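PDB 4OO3: hypothetical protein from Parabacteroides merdae, which is a putative oxidoreductase that probably binds a nicotinamide adenine dinucleotide cofactor through its NAD-binding Rossmann fold. Local coordinates for residues L80-M83 with L84-K88; I105-T108 with L109-G112; A361-E364 with K365-A368. All coordinates share one frame; numbering follows the deposited sequence.

Contact 1. Residues L80-M83 with L84-K88; sequences LEKM and LAEKK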
ATOM      1  N   LEU A  80     -15.509  -8.692  18.900  1.00 32.64           N
ATOM      2  CA  LEU A  80     -15.896  -7.342  18.466  1.00 33.31           C
ATOM      3  C   LEU A  80     -16.856  -6.715  19.459  1.00 35.14           C
ATOM      4  O   LEU A  80     -16.692  -5.569  19.860  1.00 34.61           O
ATOM      5  CB  LEU A  80     -16.546  -7.365  17.079  1.00 33.79           C
ATOM      6  CG  LEU A  80     -16.950  -6.000  16.507  1.00 33.49           C
ATOM      7  CD1 LEU A  80     -15.732  -5.144  16.205  1.00 33.08           C
ATOM      8  CD2 LEU A  80     -17.797  -6.177  15.263  1.00 33.56           C
ATOM      9  N   GLU A  81     -17.872  -7.482  19.825  1.00 38.21           N
ATOM     10  CA  GLU A  81     -18.844  -7.090  20.834  1.00 41.06           C
ATOM     11  C   GLU A  81     -18.158  -6.667  22.148  1.00 39.79           C
ATOM     12  O   GLU A  81     -18.539  -5.652  22.743  1.00 38.19           O
ATOM     13  CB  GLU A  81     -19.824  -8.256  21.032  1.00 45.56           C
ATOM     14  CG  GLU A  81     -20.878  -8.110  22.110  1.00 50.61           C
ATOM     15  CD  GLU A  81     -21.774  -9.337  22.181  1.00 55.37           C
ATOM     16  OE1 GLU A  81     -22.429  -9.648  21.165  1.00 62.95           O
ATOM     17  OE2 GLU A  81     -21.824  -9.994  23.244  1.00 55.00           O
ATOM     18  N   LYS A  82     -17.136  -7.419  22.574  1.00 38.92           N
ATOM     19  CA  LYS A  82     -16.384  -7.103  23.809  1.00 38.81           C
ATOM     20  C   LYS A  82     -15.551  -5.832  23.679  1.00 35.23           C
ATOM     21  O   LYS A  82     -15.508  -5.016  24.593  1.00 36.01           O
ATOM     22  CB  LYS A  82     -15.467  -8.266  24.233  1.00 41.45           C
ATOM     23  CG  LYS A  82     -16.136  -9.296  25.126  1.00 46.77           C
ATOM     24  CD  LYS A  82     -16.322  -8.781  26.547  1.00 51.72           C
ATOM     25  CE  LYS A  82     -17.275  -9.658  27.345  1.00 59.07           C
ATOM     26  NZ  LYS A  82     -16.705 -11.009  27.621  1.00 64.56           N
HETATM   27  N   MSE A  83     -14.879  -5.676  22.549  1.00 33.95           N
HETATM   28  CA  MSE A  83     -14.077  -4.483  22.290  1.00 34.88           C
HETATM   29  C   MSE A  83     -14.916  -3.237  22.377  1.00 35.59           C
HETATM   30  O   MSE A  83     -14.544  -2.265  23.035  1.00 33.24           O
HETATM   31  CB  MSE A  83     -13.458  -4.573  20.901  1.00 35.45           C
HETATM   32  CG  MSE A  83     -12.354  -3.541  20.726  1.00 37.60           C
HETATM   33 SE   MSE A  83     -13.044  -2.040  19.658  0.75 41.48          SE
HETATM   34  CE  MSE A  83     -12.349  -2.806  18.000  1.00 35.62           C
ATOM     35  N   LEU A  84     -16.068  -3.260  21.715  1.00 36.65           N
ATOM     36  CA  LEU A  84     -16.945  -2.099  21.677  1.00 38.04           C
ATOM     37  C   LEU A  84     -17.514  -1.812  23.055  1.00 39.22           C
ATOM     38  O   LEU A  84     -17.673  -0.654  23.420  1.00 42.25           O
ATOM     39  CB  LEU A  84     -18.071  -2.310  20.658  1.00 39.07           C
ATOM     40  CG  LEU A  84     -17.598  -2.387  19.205  1.00 37.86           C
ATOM     41  CD1 LEU A  84     -18.702  -2.895  18.291  1.00 40.15           C
ATOM     42  CD2 LEU A  84     -17.093  -1.035  18.734  1.00 38.25           C
ATOM     43  N   ALA A  85     -17.796  -2.870  23.817  1.00 37.87           N
ATOM     44  CA  ALA A  85     -18.346  -2.740  25.167  1.00 38.88           C
ATOM     45  C   ALA A  85     -17.345  -2.168  26.161  1.00 39.04           C
ATOM     46  O   ALA A  85     -17.698  -1.358  27.012  1.00 39.00           O
ATOM     47  CB  ALA A  85     -18.831  -4.093  25.662  1.00 39.42           C
ATOM     48  N   GLU A  86     -16.097  -2.605  26.056  1.00 39.14           N
ATOM     49  CA  GLU A  86     -15.082  -2.229  27.027  1.00 39.76           C
ATOM     50  C   GLU A  86     -14.458  -0.877  26.706  1.00 39.70           C
ATOM     51  O   GLU A  86     -14.038  -0.179  27.614  1.00 41.06           O
ATOM     52  CB  GLU A  86     -14.021  -3.328  27.130  1.00 39.60           C
ATOM     53  CG  GLU A  86     -14.600  -4.613  27.701  1.00 40.90           C
ATOM     54  CD  GLU A  86     -13.583  -5.720  27.913  1.00 41.76           C
ATOM     55  OE1 GLU A  86     -12.446  -5.642  27.389  1.00 39.37           O
ATOM     56  OE2 GLU A  86     -13.943  -6.685  28.616  1.00 44.07           O
ATOM     57  N   LYS A  87     -14.427  -0.504  25.427  1.00 38.67           N
ATOM     58  CA  LYS A  87     -13.800   0.748  24.968  1.00 39.74           C
ATOM     59  C   LYS A  87     -12.528   1.101  25.745  1.00 37.90           C
ATOM     60  O   LYS A  87     -12.431   2.170  26.344  1.00 37.68           O
ATOM     61  CB  LYS A  87     -14.787   1.922  25.018  1.00 41.90           C
ATOM     62  CG  LYS A  87     -16.010   1.753  24.124  1.00 46.23           C
ATOM     63  CD  LYS A  87     -16.497   3.072  23.518  1.00 47.80           C
ATOM     64  CE  LYS A  87     -18.025   3.161  23.417  1.00 48.57           C
ATOM     65  NZ  LYS A  87     -18.724   1.964  22.856  1.00 44.92           N
ATOM     66  N   LYS A  88     -11.553   0.204  25.719  1.00 36.86           N
ATOM     67  CA  LYS A  88     -10.348   0.367  26.529  1.00 38.61           C
ATOM     68  C   LYS A  88      -9.243   1.161  25.837  1.00 37.86           C
ATOM     69  O   LYS A  88      -8.261   1.532  26.478  1.00 42.06           O
ATOM     70  CB  LYS A  88      -9.829  -1.000  26.977  1.00 40.28           C
ATOM     71  CG  LYS A  88     -10.527  -1.532  28.224  1.00 43.71           C
ATOM     72  CD  LYS A  88     -10.203  -3.000  28.444  1.00 47.96           C
ATOM     73  CE  LYS A  88     -10.399  -3.434  29.886  1.00 51.64           C
ATOM     74  NZ  LYS A  88      -9.916  -4.833  30.067  1.00 53.90           N
TER
HETATM   75  O   HOH W   1     -11.887  -2.087  24.172  1.00 31.86           O

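Contact 2. Residues I105-T108 with L109-G112; sequences IKKT and LEAG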
ATOM      1  N   ILE A 105     -14.294  -1.323  10.824  1.00 29.35           N
ATOM      2  CA  ILE A 105     -13.929   0.090  10.817  1.00 29.47           C
ATOM      3  C   ILE A 105     -15.118   0.980  11.157  1.00 29.63           C
ATOM      4  O   ILE A 105     -14.995   1.890  11.968  1.00 31.17           O
ATOM      5  CB  ILE A 105     -13.300   0.510   9.466  1.00 28.73           C
ATOM      6  CG1 ILE A 105     -11.892  -0.092   9.339  1.00 29.32           C
ATOM      7  CG2 ILE A 105     -13.224   2.029   9.347  1.00 28.47           C
ATOM      8  CD1 ILE A 105     -11.222   0.118   7.993  1.00 30.44           C
ATOM      9  N   LYS A 106     -16.264   0.725  10.540  1.00 31.46           N
ATOM     10  CA  LYS A 106     -17.449   1.542  10.792  1.00 34.07           C
ATOM     11  C   LYS A 106     -17.851   1.539  12.278  1.00 32.37           C
ATOM     12  O   LYS A 106     -18.056   2.595  12.880  1.00 32.35           O
ATOM     13  CB  LYS A 106     -18.628   1.073   9.928  1.00 39.05           C
ATOM     14  CG  LYS A 106     -19.729   2.112   9.819  1.00 42.92           C
ATOM     15  CD  LYS A 106     -21.086   1.487   9.564  1.00 53.27           C
ATOM     16  CE  LYS A 106     -21.672   0.870  10.824  1.00 60.08           C
ATOM     17  NZ  LYS A 106     -23.157   0.778  10.733  1.00 60.83           N
ATOM     18  N   LYS A 107     -17.945   0.352  12.867  1.00 31.99           N
ATOM     19  CA  LYS A 107     -18.408   0.222  14.252  1.00 32.79           C
ATOM     20  C   LYS A 107     -17.432   0.836  15.237  1.00 32.44           C
ATOM     21  O   LYS A 107     -17.833   1.353  16.282  1.00 32.14           O
ATOM     22  CB  LYS A 107     -18.646  -1.239  14.612  1.00 33.11           C
ATOM     23  CG  LYS A 107     -19.669  -1.915  13.716  1.00 34.60           C
ATOM     24  CD  LYS A 107     -20.357  -3.062  14.424  1.00 35.83           C
ATOM     25  CE  LYS A 107     -21.426  -2.537  15.365  1.00 37.09           C
ATOM     26  NZ  LYS A 107     -22.006  -3.633  16.174  1.00 40.06           N
ATOM     27  N   THR A 108     -16.148   0.785  14.896  1.00 31.27           N
ATOM     28  CA  THR A 108     -15.118   1.371  15.736  1.00 29.81           C
ATOM     29  C   THR A 108     -15.212   2.897  15.737  1.00 30.95           C
ATOM     30  O   THR A 108     -15.098   3.525  16.784  1.00 33.95           O
ATOM     31  CB  THR A 108     -13.722   0.917  15.284  1.00 27.06           C
ATOM     32  OG1 THR A 108     -13.650  -0.513  15.336  1.00 26.15           O
ATOM     33  CG2 THR A 108     -12.664   1.490  16.178  1.00 26.90           C
ATOM     34  N   LEU A 109     -15.417   3.488  14.566  1.00 31.43           N
ATOM     35  CA  LEU A 109     -15.534   4.943  14.454  1.00 31.65           C
ATOM     36  C   LEU A 109     -16.785   5.469  15.162  1.00 31.53           C
ATOM     37  O   LEU A 109     -16.718   6.488  15.848  1.00 31.52           O
ATOM     38  CB  LEU A 109     -15.532   5.369  12.984  1.00 31.90           C
ATOM     39  CG  LEU A 109     -14.226   5.123  12.226  1.00 29.93           C
ATOM     40  CD1 LEU A 109     -14.476   5.169  10.726  1.00 29.78           C
ATOM     41  CD2 LEU A 109     -13.153   6.126  12.626  1.00 28.04           C
ATOM     42  N   GLU A 110     -17.911   4.774  15.002  1.00 32.96           N
ATOM     43  CA  GLU A 110     -19.132   5.067  15.771  1.00 34.84           C
ATOM     44  C   GLU A 110     -18.870   5.142  17.272  1.00 36.52           C
ATOM     45  O   GLU A 110     -19.512   5.917  17.979  1.00 37.00           O
ATOM     46  CB  GLU A 110     -20.179   3.986  15.557  1.00 37.48           C
ATOM     47  CG  GLU A 110     -20.867   4.026  14.210  1.00 39.45           C
ATOM     48  CD  GLU A 110     -21.956   2.975  14.099  1.00 43.22           C
ATOM     49  OE1 GLU A 110     -21.766   1.837  14.603  1.00 44.37           O
ATOM     50  OE2 GLU A 110     -23.004   3.291  13.505  1.00 45.67           O
ATOM     51  N   ALA A 111     -17.941   4.320  17.760  1.00 33.50           N
ATOM     52  CA  ALA A 111     -17.608   4.298  19.178  1.00 33.62           C
ATOM     53  C   ALA A 111     -16.612   5.385  19.578  1.00 34.80           C
ATOM     54  O   ALA A 111     -16.176   5.428  20.731  1.00 36.43           O
ATOM     55  CB  ALA A 111     -17.082   2.922  19.566  1.00 33.08           C
ATOM     56  N   GLY A 112     -16.256   6.261  18.637  1.00 35.89           N
ATOM     57  CA  GLY A 112     -15.370   7.391  18.920  1.00 34.97           C
ATOM     58  C   GLY A 112     -13.902   7.015  18.959  1.00 33.89           C
ATOM     59  O   GLY A 112     -13.094   7.748  19.514  1.00 35.10           O
TER

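Contact 3. Residues A361-E364 with K365-A368; sequences ASME and KVSA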
ATOM      1  N   ALA A 361      21.382  22.254 -14.132  1.00 49.74           N
ATOM      2  CA  ALA A 361      20.861  23.373 -13.335  1.00 48.72           C
ATOM      3  C   ALA A 361      19.769  22.928 -12.355  1.00 46.03           C
ATOM      4  O   ALA A 361      19.747  23.366 -11.203  1.00 46.95           O
ATOM      5  CB  ALA A 361      20.332  24.478 -14.240  1.00 49.12           C
ATOM      6  N   SER A 362      18.877  22.050 -12.811  1.00 43.61           N
ATOM      7  CA  SER A 362      17.797  21.531 -11.968  1.00 42.57           C
ATOM      8  C   SER A 362      18.284  20.587 -10.872  1.00 43.06           C
ATOM      9  O   SER A 362      17.712  20.554  -9.782  1.00 41.41           O
ATOM     10  CB  SER A 362      16.749  20.803 -12.813  1.00 41.28           C
ATOM     11  OG  SER A 362      16.139  21.682 -13.735  1.00 42.44           O
HETATM   12  N   MSE A 363      19.334  19.820 -11.159  1.00 45.13           N
HETATM   13  CA  MSE A 363      19.836  18.832 -10.198  1.00 45.37           C
HETATM   14  C   MSE A 363      20.467  19.485  -8.995  1.00 47.99           C
HETATM   15  O   MSE A 363      20.512  18.886  -7.919  1.00 45.88           O
HETATM   16  CB  MSE A 363      20.828  17.874 -10.852  1.00 46.91           C
HETATM   17  CG  MSE A 363      20.135  16.836 -11.730  1.00 46.09           C
HETATM   18 SE   MSE A 363      18.749  15.804 -10.772  0.75 46.32          SE
HETATM   19  CE  MSE A 363      19.894  14.905  -9.441  1.00 47.03           C
ATOM     20  N   GLU A 364      20.949  20.716  -9.149  1.00 50.65           N
ATOM     21  CA  GLU A 364      21.417  21.485  -7.998  1.00 53.24           C
ATOM     22  C   GLU A 364      20.304  21.592  -6.947  1.00 52.36           C
ATOM     23  O   GLU A 364      20.520  21.311  -5.768  1.00 52.13           O
ATOM     24  CB  GLU A 364      21.883  22.873  -8.438  1.00 55.88           C
ATOM     25  CG  GLU A 364      23.139  22.844  -9.296  1.00 59.61           C
ATOM     26  CD  GLU A 364      23.517  24.204  -9.857  1.00 62.15           C
ATOM     27  OE1 GLU A 364      22.841  25.207  -9.539  1.00 61.22           O
ATOM     28  OE2 GLU A 364      24.501  24.263 -10.625  1.00 64.84           O
ATOM     29  N   LYS A 365      19.114  21.980  -7.394  1.00 53.69           N
ATOM     30  CA  LYS A 365      17.933  22.062  -6.531  1.00 57.02           C
ATOM     31  C   LYS A 365      17.596  20.693  -5.906  1.00 55.47           C
ATOM     32  O   LYS A 365      17.305  20.609  -4.715  1.00 54.30           O
ATOM     33  CB  LYS A 365      16.751  22.667  -7.326  1.00 66.95           C
ATOM     34  CG  LYS A 365      15.353  22.092  -7.086  1.00 77.80           C
ATOM     35  CD  LYS A 365      14.742  22.512  -5.753  1.00 82.99           C
ATOM     36  CE  LYS A 365      13.217  22.488  -5.799  1.00 84.93           C
ATOM     37  NZ  LYS A 365      12.671  21.248  -6.423  1.00 86.76           N
ATOM     38  N   VAL A 366      17.673  19.631  -6.708  1.00 52.92           N
ATOM     39  CA  VAL A 366      17.347  18.267  -6.259  1.00 48.47           C
ATOM     40  C   VAL A 366      18.360  17.725  -5.241  1.00 46.23           C
ATOM     41  O   VAL A 366      17.987  17.027  -4.305  1.00 45.62           O
ATOM     42  CB  VAL A 366      17.248  17.296  -7.463  1.00 46.51           C
ATOM     43  CG1 VAL A 366      17.005  15.865  -7.005  1.00 45.38           C
ATOM     44  CG2 VAL A 366      16.139  17.742  -8.410  1.00 47.83           C
ATOM     45  N   SER A 367      19.634  18.046  -5.442  1.00 50.26           N
ATOM     46  CA  SER A 367      20.707  17.661  -4.518  1.00 53.45           C
ATOM     47  C   SER A 367      20.544  18.312  -3.154  1.00 51.63           C
ATOM     48  O   SER A 367      20.905  17.724  -2.140  1.00 49.18           O
ATOM     49  CB  SER A 367      22.073  18.060  -5.087  1.00 56.91           C
ATOM     50  OG  SER A 367      22.283  17.469  -6.352  1.00 57.61           O
ATOM     51  N   ALA A 368      20.023  19.536  -3.142  1.00 52.40           N
ATOM     52  CA  ALA A 368      19.694  20.215  -1.892  1.00 55.05           C
ATOM     53  C   ALA A 368      18.665  19.400  -1.113  1.00 52.61           C
ATOM     54  O   ALA A 368      18.849  19.137   0.072  1.00 56.36           O
ATOM     55  CB  ALA A 368      19.169  21.620  -2.165  1.00 55.67           C
TER

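Contact 1. Residues L80-M83 with L84-K88
Leu-84 lies back over the preceding turn, its side chain crossing that of Leu-80 at a slant, so that its CD1 comes 4.0 Å from Leu-80 CG. With CG of Leu-84 anti to its own carbonyl carbon (chi1 -66°), the branch is carried toward the start of the helix, and its CG rests 3.4 Å from Leu-80 O, the carbonyl that also accepts the Leu-84 N-H. The other methyl, CD2, faces the selenium of Met-83, a selenomethionine, at a looser 4.3 Å. On another side of the helix Lys-82 and Glu-86 also cross, but through carbon: Lys-82 CD lies 3.8 Å from Glu-86 OE2, while the charged ends pair with other groups. Glu-86 OE1 is hydrogen-bonded to Tyr-42 OH on strand 38-43, and Lys-82 NZ has weaker links to Tyr-74 and Asp-78.

These residues are nearly all of the short helix 79-86 and the turn leaving it, packed on the parallel sheet of the Rossmann fold; Met-83 is buried, reaching Ile-15 and Leu-17 of strand 14-17. At the C-terminal end Lys-87 takes a positive phi of 37° yet still donates its N-H to Met-83 O, at 3.0 Å. A water adds a second grip on Met-83 O and accepts from Lys-88 N across the helix end. Lys-87 turns back along the helix, its NZ donating to Leu-84 O, 2.9 Å away.

Contact 2. Residues I105-T108 with L109-G112
Ile-105 and Leu-109 lie side by side and point the same way, with Ile-105 CG2 3.7 Å from Leu-109 CD1. Leu-109 CG also sits 3.3 Å from Ile-105 O, so the leucine is pressed against both the side chain and the backbone of the turn before it. Both residues are buried, as is Thr-108, whose OG1 hydrogen-bonds back to Tyr-104 O.

The outer side is looser. There Lys-106 and Glu-110 cross, with a long 3.7 Å salt bridge from Lys-106 NZ to Glu-110 OE2; a bend at chi3 (77°) brings the lysine's end round to the carboxylate. With an alanine in place of Lys-106, the Glu-110 carboxylate would probably lose its charge partner and the nearby CE methylene, leaving its end freer to turn.

Beneath the pair, Glu-110 N donates almost straight to Lys-106 O (175°), but the bonds then weaken: Ala-111 N is shared between Lys-107 O and Thr-108 O. Gly-112, with positive phi, closes the helix in a Schellman motif. In the beta-alpha-beta unit of strand 91-94, helix 98-110 and strand 114-117, Ile-105, Thr-108 and Leu-109 pack on Val-115, Ile-105, Lys-106 and Leu-109 meet Cys-134 of helix 125-140, and Lys-107, Thr-108 and Ala-111 meet helix 79-86.

Contact 3. Residues A361-E364 with K365-A368
Near the C-terminal end of helix 352-369, in the region assigned to the putative oxidoreductase C-terminal domain, two helical turns bring a selenomethionine against a valine and a serine close to the backbone. The selenomethionine, Met-363, lies across Val-366. Its chain bends at both chi2 (-55°) and chi3 (-64°), which curls the end round to the valine: SE lies 3.9 Å from Val-366 CB, and CE meets Val-366 CG1 at the same 3.9 Å. Both methyls of the valine touch the selenomethionine, CG1 at its CE and CG2 at its SE; CG2 also leans over the backbone, 3.5 Å from Ser-362 O, the carbonyl that accepts the Val-366 N-H.

Ser-367 is the polar counterpart. Its side chain, with OG anti to the carbonyl carbon (chi1 -58°), stands beside its own N and faces the preceding turn, bringing OG to 2.8 Å from Met-363 O. That carbonyl already accepts the Ser-367 N-H, also at 2.8 Å, while the hydroxyl is hydrogen-bonded to Val-373 O, beyond the helix end, so its single proton has two carbonyls within reach. A further backbone bond, Ala-368 N to Glu-364 O at 3.2 Å, carries the helical pattern on.

The exposed Lys-365 has its CB 3.4 Å from Ser-362 O, but its charged end leads away to a salt bridge with Glu-162 of helix 155-164. Val-366 and Ser-362 pack on Ile-166, and Ser-362 also touches Ala-168 and Val-169 of helix 167-170; Met-363 instead meets Val-373, just ahead of strand 374-379.

Contacts 1 and 2 come first along the chain and belong to the NAD-binding Rossmann region, on helices 79-86 and 98-110, with strand 91-94 between them in sequence. Their centres are about 11 Å apart and they touch: Leu-84 CD2 packs 3.5 Å from Lys-107 O, and Met-83 CE comes 3.7 Å from Thr-108 OG1, so the two helices share one packed layer. Contact 3 follows much later, on helix 352-369 of the C-terminal domain family, its centre about 53 Å from that of contact 1 and about 46 Å from that of contact 2. Contacts 1 and 3 lie on opposite sides of the chain's centre, consistent with a Rossmann domain and a separate C-terminal domain.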